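Side-chain contacts in glycosyl hydrolase family 2, TIM barrel domain protein (Parabacteroides merdae ATCC 43184, PDB 6DXU), which is a beta-glucuronidase from a human gut bacterium and probably hydrolyses beta-glucuronide conjugates to release glucuronic acid: residues R349-M354 and W591-F596; K612-R617 and E623-F628; R332-D335 and A340-M343. All coordinates share one frame; numbering follows the deposited sequence.

Contact 1 of 3, residues R349-M354 and W591-F596; sequences RREMRM and WPFKDF
Phe593 and Lys594 take hold of Glu351 from two directions, the phenylalanine along its aliphatic stem and the lysine at its carboxylate. The stem and the ring run past each other in opposite senses, and CG of Glu351 lies 4.1 Å from CE2 of Phe593; the carboxylate and ring planes are turned by 23°. CE2 also approaches the helix backbone, 3.8 Å from O of Glu351. One turn further on, Met354 meets the tip of the same ring, its CB 3.9 Å from CZ of Phe593. The ring reaches the helix because its CG stands anti to the backbone N (chi1 -176°).

Lys594 crosses Glu351 at about a right angle, and its NZ forms a salt bridge of 2.9 Å to OE1 of Glu351. The ammonium comes from above, 46° out of the carboxylate plane. It is also bonded to Asp335 O and His336 ND1, while OE2 of Glu351 pairs with Arg332 NE. The buried carboxylate thus sits between two cations, which would probably favour its ionised form. With an alanine here in place of Glu351, Lys594 and Arg332 would probably lose the anion they share, and a gap would be likely to open beside the Phe593 ring.

In the TIM barrel, helix 345-357 follows strand 323-331, and residues 591-596 follow strand 587-589, which pairs in parallel with that strand. The contact therefore packs an outer helix against a loop at the barrel's closing seam, while Met352 meets helix 372-381 and Phe596 meets strand 609-610.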
loop_
_atom_site.group_PDB
_atom_site.type_symbol
_atom_site.label_atom_id
_atom_site.label_comp_id
_atom_site.label_asym_id
_atom_site.label_seq_id
_atom_site.Cartn_x
_atom_site.Cartn_y
_atom_site.Cartn_z
ATOM N N ARG D 349 38.568 -23.489 -7.173
ATOM C CA ARG D 349 39.888 -23.893 -6.670
ATOM C C ARG D 349 40.924 -23.892 -7.793
ATOM O O ARG D 349 42.056 -23.420 -7.613
ATOM C CB ARG D 349 39.824 -25.285 -6.032
ATOM C CG ARG D 349 38.903 -25.400 -4.839
ATOM C CD ARG D 349 39.046 -26.730 -4.091
ATOM N NE ARG D 349 40.030 -26.583 -3.018
ATOM C CZ ARG D 349 39.764 -25.963 -1.867
ATOM N NH1 ARG D 349 38.546 -25.455 -1.643
ATOM N NH2 ARG D 349 40.706 -25.847 -0.937
ATOM N N ARG D 350 40.556 -24.421 -8.961
ATOM C CA ARG D 350 41.500 -24.450 -10.077
ATOM C C ARG D 350 41.897 -23.041 -10.492
ATOM O O ARG D 350 43.085 -22.763 -10.716
ATOM C CB ARG D 350 40.898 -25.211 -11.261
ATOM C CG ARG D 350 41.754 -25.176 -12.525
ATOM C CD ARG D 350 41.222 -26.126 -13.574
ATOM N NE ARG D 350 42.030 -26.114 -14.794
ATOM C CZ ARG D 350 41.662 -26.687 -15.938
ATOM N NH1 ARG D 350 40.492 -27.311 -16.019
ATOM N NH2 ARG D 350 42.457 -26.627 -17.002
ATOM N N GLU D 351 40.917 -22.131 -10.578
ATOM C CA GLU D 351 41.205 -20.759 -10.990
ATOM C C GLU D 351 42.125 -20.064 -9.995
ATOM O O GLU D 351 43.073 -19.367 -10.385
ATOM C CB GLU D 351 39.907 -19.948 -11.148
ATOM C CG GLU D 351 40.185 -18.590 -11.775
ATOM C CD GLU D 351 38.937 -17.780 -12.046
ATOM O OE1 GLU D 351 37.895 -18.379 -12.395
ATOM O OE2 GLU D 351 39.005 -16.543 -11.913
ATOM N N MET D 352 41.822 -20.186 -8.704
ATOM C CA MET D 352 42.634 -19.486 -7.714
ATOM C C MET D 352 44.025 -20.101 -7.616
ATOM O O MET D 352 45.003 -19.385 -7.398
ATOM C CB MET D 352 41.937 -19.487 -6.353
ATOM C CG MET D 352 40.559 -18.759 -6.344
ATOM S SD MET D 352 40.636 -17.078 -7.003
ATOM C CE MET D 352 41.747 -16.332 -5.800
ATOM N N ARG D 353 44.128 -21.419 -7.782
ATOM C CA ARG D 353 45.444 -22.051 -7.846
ATOM C C ARG D 353 46.248 -21.545 -9.045
ATOM O O ARG D 353 47.458 -21.306 -8.930
ATOM C CB ARG D 353 45.276 -23.570 -7.891
ATOM C CG ARG D 353 46.575 -24.336 -8.189
ATOM C CD ARG D 353 47.287 -24.642 -6.886
ATOM N NE ARG D 353 48.372 -23.700 -6.649
ATOM C CZ ARG D 353 48.888 -23.437 -5.454
ATOM N NH1 ARG D 353 49.887 -22.570 -5.344
ATOM N NH2 ARG D 353 48.395 -24.022 -4.371
ATOM N N MET D 354 45.595 -21.387 -10.209
ATOM C CA MET D 354 46.263 -20.819 -11.380
ATOM C C MET D 354 46.787 -19.414 -11.108
ATOM O O MET D 354 47.883 -19.053 -11.561
ATOM C CB MET D 354 45.309 -20.768 -12.578
ATOM C CG MET D 354 45.127 -22.045 -13.368
ATOM S SD MET D 354 44.117 -21.673 -14.836
ATOM C CE MET D 354 45.275 -20.768 -15.840
ATOM N N TRP D 591 43.661 -5.980 -15.139
ATOM C CA TRP D 591 42.238 -6.247 -15.376
ATOM C C TRP D 591 42.013 -7.042 -16.661
ATOM O O TRP D 591 42.268 -6.514 -17.755
ATOM C CB TRP D 591 41.421 -4.946 -15.456
ATOM C CG TRP D 591 39.977 -5.227 -15.804
ATOM C CD1 TRP D 591 39.436 -5.374 -17.056
ATOM C CD2 TRP D 591 38.902 -5.455 -14.877
ATOM N NE1 TRP D 591 38.084 -5.669 -16.961
ATOM C CE2 TRP D 591 37.735 -5.713 -15.635
ATOM C CE3 TRP D 591 38.809 -5.435 -13.483
ATOM C CZ2 TRP D 591 36.502 -5.969 -15.040
ATOM C CZ3 TRP D 591 37.572 -5.690 -12.889
ATOM C CH2 TRP D 591 36.437 -5.948 -13.672
ATOM N N PRO D 592 41.476 -8.269 -16.614
ATOM C CA PRO D 592 41.274 -9.163 -15.479
ATOM C C PRO D 592 42.202 -10.358 -15.608
ATOM O O PRO D 592 42.986 -10.450 -16.564
ATOM C CB PRO D 592 39.839 -9.624 -15.666
ATOM C CG PRO D 592 39.800 -9.856 -17.187
ATOM C CD PRO D 592 40.714 -8.756 -17.783
ATOM N N PHE D 593 42.065 -11.311 -14.691
ATOM C CA PHE D 593 42.798 -12.563 -14.831
ATOM C C PHE D 593 42.287 -13.375 -16.017
ATOM O O PHE D 593 43.079 -13.923 -16.799
ATOM C CB PHE D 593 42.680 -13.372 -13.546
ATOM C CG PHE D 593 43.469 -14.643 -13.557
ATOM C CD1 PHE D 593 44.845 -14.611 -13.679
ATOM C CD2 PHE D 593 42.836 -15.867 -13.418
ATOM C CE1 PHE D 593 45.586 -15.780 -13.670
ATOM C CE2 PHE D 593 43.559 -17.035 -13.401
ATOM C CZ PHE D 593 44.942 -17.001 -13.524
ATOM N N LYS D 594 40.962 -13.500 -16.142
ATOM C CA LYS D 594 40.350 -14.418 -17.095
ATOM C C LYS D 594 39.317 -13.693 -17.944
ATOM O O LYS D 594 38.529 -12.891 -17.421
ATOM C CB LYS D 594 39.700 -15.602 -16.358
ATOM C CG LYS D 594 39.130 -16.682 -17.267
ATOM C CD LYS D 594 38.503 -17.804 -16.458
ATOM C CE LYS D 594 37.092 -17.382 -15.982
ATOM N NZ LYS D 594 36.535 -18.314 -14.937
ATOM N N ASP D 595 39.325 -13.976 -19.258
ATOM C CA ASP D 595 38.267 -13.478 -20.148
ATOM C C ASP D 595 36.898 -13.721 -19.522
ATOM O O ASP D 595 36.653 -14.786 -18.944
ATOM C CB ASP D 595 38.307 -14.195 -21.509
ATOM C CG ASP D 595 39.485 -13.774 -22.399
ATOM O OD1 ASP D 595 40.253 -12.843 -22.057
ATOM O OD2 ASP D 595 39.630 -14.402 -23.470
ATOM N N PHE D 596 35.992 -12.747 -19.669
ATOM C CA PHE D 596 34.649 -12.856 -19.119
ATOM C C PHE D 596 33.660 -12.180 -20.056
ATOM O O PHE D 596 34.013 -11.301 -20.849
ATOM C CB PHE D 596 34.546 -12.221 -17.728
ATOM C CG PHE D 596 34.767 -10.743 -17.737
ATOM C CD1 PHE D 596 33.702 -9.859 -17.872
ATOM C CD2 PHE D 596 36.051 -10.234 -17.638
ATOM C CE1 PHE D 596 33.916 -8.490 -17.890
ATOM C CE2 PHE D 596 36.282 -8.870 -17.671
ATOM C CZ PHE D 596 35.198 -7.990 -17.786
#

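Contact 2 of 3, residues K612-R617 and E623-F628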
loop_
_atom_site.group_PDB
_atom_site.type_symbol
_atom_site.label_atom_id
_atom_site.label_comp_id
_atom_site.label_asym_id
_atom_site.label_seq_id
_atom_site.Cartn_x
_atom_site.Cartn_y
_atom_site.Cartn_z
ATOM N N LYS D 612 40.504 -9.134 -22.309
ATOM C CA LYS D 612 41.746 -8.664 -21.703
ATOM C C LYS D 612 42.402 -9.691 -20.794
ATOM O O LYS D 612 43.512 -9.445 -20.305
ATOM C CB LYS D 612 41.471 -7.385 -20.907
ATOM C CG LYS D 612 41.098 -6.204 -21.767
ATOM C CD LYS D 612 40.818 -4.971 -20.891
ATOM C CE LYS D 612 40.506 -3.757 -21.741
ATOM N NZ LYS D 612 39.287 -3.929 -22.568
ATOM N N GLY D 613 41.766 -10.834 -20.548
ATOM C CA GLY D 613 42.336 -11.788 -19.623
ATOM C C GLY D 613 43.682 -12.303 -20.098
ATOM O O GLY D 613 44.025 -12.223 -21.273
ATOM N N VAL D 614 44.479 -12.790 -19.142
ATOM C CA VAL D 614 45.665 -13.563 -19.486
ATOM C C VAL D 614 45.346 -15.042 -19.504
ATOM O O VAL D 614 46.222 -15.871 -19.792
ATOM C CB VAL D 614 46.829 -13.224 -18.532
ATOM C CG1 VAL D 614 47.090 -11.739 -18.565
ATOM C CG2 VAL D 614 46.553 -13.708 -17.113
ATOM N N VAL D 615 44.102 -15.393 -19.220
ATOM C CA VAL D 615 43.606 -16.755 -19.296
ATOM C C VAL D 615 42.293 -16.712 -20.061
ATOM O O VAL D 615 41.512 -15.763 -19.909
ATOM C CB VAL D 615 43.424 -17.345 -17.882
ATOM C CG1 VAL D 615 42.816 -18.722 -17.956
ATOM C CG2 VAL D 615 44.788 -17.381 -17.150
ATOM N N GLU D 616 42.059 -17.717 -20.910
ATOM C CA GLU D 616 40.795 -17.792 -21.633
ATOM C C GLU D 616 39.666 -18.203 -20.689
ATOM O O GLU D 616 39.891 -18.735 -19.596
ATOM C CB GLU D 616 40.882 -18.799 -22.792
ATOM C CG GLU D 616 41.988 -18.496 -23.841
ATOM C CD GLU D 616 41.964 -19.503 -24.990
ATOM O OE1 GLU D 616 40.899 -19.641 -25.626
ATOM O OE2 GLU D 616 42.993 -20.171 -25.238
ATOM N N ARG D 617 38.433 -17.989 -21.149
ATOM C CA ARG D 617 37.255 -18.186 -20.313
ATOM C C ARG D 617 37.060 -19.644 -19.911
ATOM O O ARG D 617 36.257 -19.922 -19.011
ATOM C CB ARG D 617 36.020 -17.629 -21.050
ATOM C CG ARG D 617 34.794 -17.397 -20.183
ATOM C CD ARG D 617 33.719 -16.619 -20.958
ATOM N NE ARG D 617 32.471 -16.452 -20.211
ATOM C CZ ARG D 617 31.337 -17.084 -20.508
ATOM N NH1 ARG D 617 31.286 -17.934 -21.541
ATOM N NH2 ARG D 617 30.249 -16.866 -19.774
ATOM N N GLU D 623 49.363 -16.531 -23.830
ATOM C CA GLU D 623 50.811 -16.326 -23.748
ATOM C C GLU D 623 51.161 -15.331 -22.644
ATOM O O GLU D 623 52.222 -15.445 -22.013
ATOM C CB GLU D 623 51.362 -15.840 -25.091
ATOM C CG GLU D 623 51.010 -16.734 -26.285
ATOM C CD GLU D 623 52.019 -17.849 -26.555
ATOM O OE1 GLU D 623 53.098 -17.896 -25.920
ATOM O OE2 GLU D 623 51.718 -18.691 -27.418
ATOM N N SER D 624 50.252 -14.389 -22.361
ATOM C CA SER D 624 50.491 -13.343 -21.370
ATOM C C SER D 624 50.567 -13.883 -19.947
ATOM O O SER D 624 51.185 -13.245 -19.085
ATOM C CB SER D 624 49.385 -12.287 -21.466
ATOM O OG SER D 624 48.113 -12.894 -21.692
ATOM N N TYR D 625 49.953 -15.037 -19.678
ATOM C CA TYR D 625 50.068 -15.645 -18.356
ATOM C C TYR D 625 51.527 -15.864 -17.986
ATOM O O TYR D 625 51.935 -15.616 -16.842
ATOM C CB TYR D 625 49.300 -16.967 -18.335
ATOM C CG TYR D 625 49.374 -17.757 -17.036
ATOM C CD1 TYR D 625 50.385 -18.675 -16.817
ATOM C CD2 TYR D 625 48.410 -17.593 -16.041
ATOM C CE1 TYR D 625 50.450 -19.404 -15.641
ATOM C CE2 TYR D 625 48.455 -18.318 -14.867
ATOM C CZ TYR D 625 49.486 -19.220 -14.671
ATOM O OH TYR D 625 49.549 -19.949 -13.514
ATOM N N TYR D 626 52.335 -16.301 -18.950
ATOM C CA TYR D 626 53.732 -16.618 -18.662
ATOM C C TYR D 626 54.577 -15.371 -18.482
ATOM O O TYR D 626 55.633 -15.441 -17.833
ATOM C CB TYR D 626 54.282 -17.506 -19.777
ATOM C CG TYR D 626 53.448 -18.751 -19.876
ATOM C CD1 TYR D 626 53.642 -19.799 -18.987
ATOM C CD2 TYR D 626 52.409 -18.840 -20.781
ATOM C CE1 TYR D 626 52.851 -20.931 -19.042
ATOM C CE2 TYR D 626 51.621 -19.961 -20.843
ATOM C CZ TYR D 626 51.843 -20.997 -19.974
ATOM O OH TYR D 626 51.047 -22.115 -20.041
ATOM N N VAL D 627 54.125 -14.231 -19.007
ATOM C CA VAL D 627 54.841 -12.987 -18.755
ATOM C C VAL D 627 54.795 -12.661 -17.266
ATOM O O VAL D 627 55.832 -12.477 -16.618
ATOM C CB VAL D 627 54.260 -11.845 -19.605
ATOM C CG1 VAL D 627 55.092 -10.566 -19.401
ATOM C CG2 VAL D 627 54.166 -12.234 -21.076
ATOM N N PHE D 628 53.584 -12.623 -16.696
ATOM C CA PHE D 628 53.434 -12.420 -15.256
ATOM C C PHE D 628 54.220 -13.461 -14.469
ATOM O O PHE D 628 54.964 -13.126 -13.544
ATOM C CB PHE D 628 51.952 -12.474 -14.870
ATOM C CG PHE D 628 51.199 -11.194 -15.129
ATOM C CD1 PHE D 628 51.365 -10.093 -14.297
ATOM C CD2 PHE D 628 50.308 -11.093 -16.184
ATOM C CE1 PHE D 628 50.664 -8.916 -14.531
ATOM C CE2 PHE D 628 49.608 -9.921 -16.418
ATOM C CZ PHE D 628 49.785 -8.832 -15.594
#
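Residues 612-617 pass in extended and turn-like conformations across helix 623-632, coming closest where the CA atoms of Val614 and Tyr625 are 5.0 Å apart. This is the end of the TIM barrel: after strand 587-589, the last of its parallel strands, the chain runs through strand 609-610 and this loop into helix 623-632, which packs beside helix 565-579.

Across the two segments the contact is made by close packing, with Val614 at its centre. A chi1 of -56° puts CG1 beside the backbone N and anti to the carbonyl carbon, which turns it to the Phe628 ring. CG1 arrives at the edge of that ring, near its plane, 3.8 Å from CE2 of Phe628. The other methyl, CG2, lies at the edge of the Tyr625 ring and likewise near its plane. Ser624 packs against the base of the same valine: its OG is 3.4 Å from both CA and CB of Val614, and its CB is 3.7 Å from CG1 of Val614.

Val615 adds a second, smaller hold. It lies side by side with Tyr625 and points the same way, with CG2 of Val615 3.8 Å from CD2 of Tyr625, an oblique approach to the ring. The tyrosine's CG is anti to its own backbone N (chi1 177°), and the ring extends to place its hydroxyl at O of Met354, on helix 345-357, where it is hydrogen-bonded. Val615 also touches Met354, while Ser624 and Phe628 pack on Ile572 of helix 565-579.

At the base of the tyrosine, the backbone O of Val614 stands 3.6 Å from CB of Tyr625.

Contact 3 of 3, residues R332-D335 and A340-M343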
loop_
_atom_site.group_PDB
_atom_site.type_symbol
_atom_site.label_atom_id
_atom_site.label_comp_id
_atom_site.label_asym_id
_atom_site.label_seq_id
_atom_site.Cartn_x
_atom_site.Cartn_y
_atom_site.Cartn_z
ATOM N N ARG D 332 38.981 -10.663 -10.862
ATOM C CA ARG D 332 38.213 -11.742 -11.457
ATOM C C ARG D 332 36.733 -11.393 -11.400
ATOM O O ARG D 332 36.280 -10.671 -10.507
ATOM C CB ARG D 332 38.492 -13.086 -10.766
ATOM C CG ARG D 332 37.786 -13.277 -9.434
ATOM C CD ARG D 332 38.078 -14.645 -8.813
ATOM N NE ARG D 332 37.572 -15.777 -9.608
ATOM C CZ ARG D 332 36.344 -16.293 -9.511
ATOM N NH1 ARG D 332 35.449 -15.781 -8.664
ATOM N NH2 ARG D 332 36.006 -17.341 -10.258
ATOM N N HIS D 333 36.005 -11.870 -12.400
ATOM C CA HIS D 333 34.553 -11.941 -12.369
ATOM C C HIS D 333 34.124 -13.378 -12.083
ATOM O O HIS D 333 34.848 -14.338 -12.386
ATOM C CB HIS D 333 33.952 -11.468 -13.700
ATOM C CG HIS D 333 33.647 -10.002 -13.740
ATOM N ND1 HIS D 333 32.701 -9.416 -12.925
ATOM C CD2 HIS D 333 34.152 -9.007 -14.508
ATOM C CE1 HIS D 333 32.639 -8.122 -13.188
ATOM N NE2 HIS D 333 33.510 -7.848 -14.144
ATOM N N GLU D 334 32.953 -13.524 -11.471
ATOM C CA GLU D 334 32.343 -14.844 -11.322
ATOM C C GLU D 334 31.659 -15.156 -12.639
ATOM O O GLU D 334 30.493 -14.817 -12.860
ATOM C CB GLU D 334 31.364 -14.885 -10.158
ATOM C CG GLU D 334 32.020 -14.718 -8.815
ATOM C CD GLU D 334 31.063 -15.002 -7.664
ATOM O OE1 GLU D 334 31.541 -15.162 -6.531
ATOM O OE2 GLU D 334 29.842 -15.117 -7.899
ATOM N N ASP D 335 32.407 -15.793 -13.532
ATOM C CA ASP D 335 31.948 -16.083 -14.886
ATOM C C ASP D 335 32.870 -17.140 -15.464
ATOM O O ASP D 335 34.079 -17.087 -15.230
ATOM C CB ASP D 335 31.966 -14.817 -15.750
ATOM C CG ASP D 335 31.470 -15.057 -17.164
ATOM O OD1 ASP D 335 30.345 -15.576 -17.321
ATOM O OD2 ASP D 335 32.187 -14.675 -18.119
ATOM N N ALA D 340 28.372 -19.545 -17.172
ATOM C CA ALA D 340 28.205 -18.133 -16.760
ATOM C C ALA D 340 28.585 -18.043 -15.284
ATOM O O ALA D 340 29.647 -18.556 -14.891
ATOM C CB ALA D 340 26.791 -17.632 -17.098
ATOM N N GLN D 341 27.750 -17.447 -14.421
ATOM C CA GLN D 341 28.157 -17.245 -13.034
ATOM C C GLN D 341 28.163 -18.538 -12.217
ATOM O O GLN D 341 28.736 -18.555 -11.122
ATOM C CB GLN D 341 27.252 -16.195 -12.355
ATOM C CG GLN D 341 27.782 -15.773 -10.966
ATOM C CD GLN D 341 27.385 -14.356 -10.591
ATOM O OE1 GLN D 341 26.665 -13.678 -11.330
ATOM N NE2 GLN D 341 27.852 -13.903 -9.435
ATOM N N ALA D 342 27.577 -19.628 -12.725
ATOM C CA ALA D 342 27.380 -20.855 -11.941
ATOM C C ALA D 342 28.640 -21.737 -11.878
ATOM O O ALA D 342 28.647 -22.904 -12.282
ATOM C CB ALA D 342 26.204 -21.630 -12.521
ATOM N N MET D 343 29.710 -21.181 -11.315
ATOM C CA MET D 343 30.946 -21.952 -11.131
ATOM C C MET D 343 30.846 -22.879 -9.926
ATOM O O MET D 343 30.246 -22.530 -8.904
ATOM C CB MET D 343 32.137 -21.017 -10.957
ATOM C CG MET D 343 32.396 -20.155 -12.189
ATOM S SD MET D 343 33.860 -19.115 -12.025
ATOM C CE MET D 343 35.169 -20.350 -12.079
#
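The loop that joins strand 323-331 to helix 345-357 of the TIM barrel doubles back on itself here, and its two limbs are joined by a hydrogen bond between Gln341 and Glu334. NE2 of Gln341 donates to OE2 of Glu334 over 2.8 Å, at an N-H...O angle of 162°. The donor meets the anti side of the oxygen, 24° out of the carboxylate plane, and the amide is turned almost perpendicular to the carboxylate. The same OE2 is salt-bridged to Arg192, and OE1 is bonded to the backbone N of Ser371, so both carboxylate oxygens of this buried residue have partners.

Each limb carries an inverse gamma turn, one centred on Glu334 and the other on Ala342. Between them the backbones exchange two CA-H...O contacts: CA of Gln341 is 3.4 Å from O of Glu334, and CA of Asp335 is 3.4 Å from O of Ala340. Asp335 directs its carboxylate at the other limb as well, its OD1 lying 3.4 Å from CA of Ala340. Tyr187 binds that oxygen, and Ala340 packs on the same tyrosine; Tyr187 and Arg192 are part of the family 2 sugar-binding domain, so the loop here meets a second domain.

Farther along, Met343 and Arg332 approach from opposite directions. The sulfur meets the edge of the guanidinium, near its plane, with SD of Met343 3.3 Å from NH2 of Arg332. The arginine's NH1 is bonded to Gln370. A bend at chi3 (70°) brings the methionine's CE to the same edge, 3.6 Å from NH2 of Arg332.

How the contacts relate
Following the chain from the N terminus, contact 3 comes first and closes a short loop between strand 323-331 and helix 345-357. Contact 1 opens on that helix and spans 236 residues to the loop after strand 587-589. Contact 2 then closes another short loop, with five residues between its segments, just before helix 623-632. The three follow in series, without nesting or crossing, yet they abut in space. Asp595 N lies 2.9 Å from Val615 O, a probable hydrogen bond between contacts 1 and 2, and Arg617 NE reaches back to Asp335 OD2 in a 2.8 Å salt bridge between contacts 2 and 3. Together they tie helix 345-357 and the loop before it to the loop after strand 587-589 and to helix 623-632.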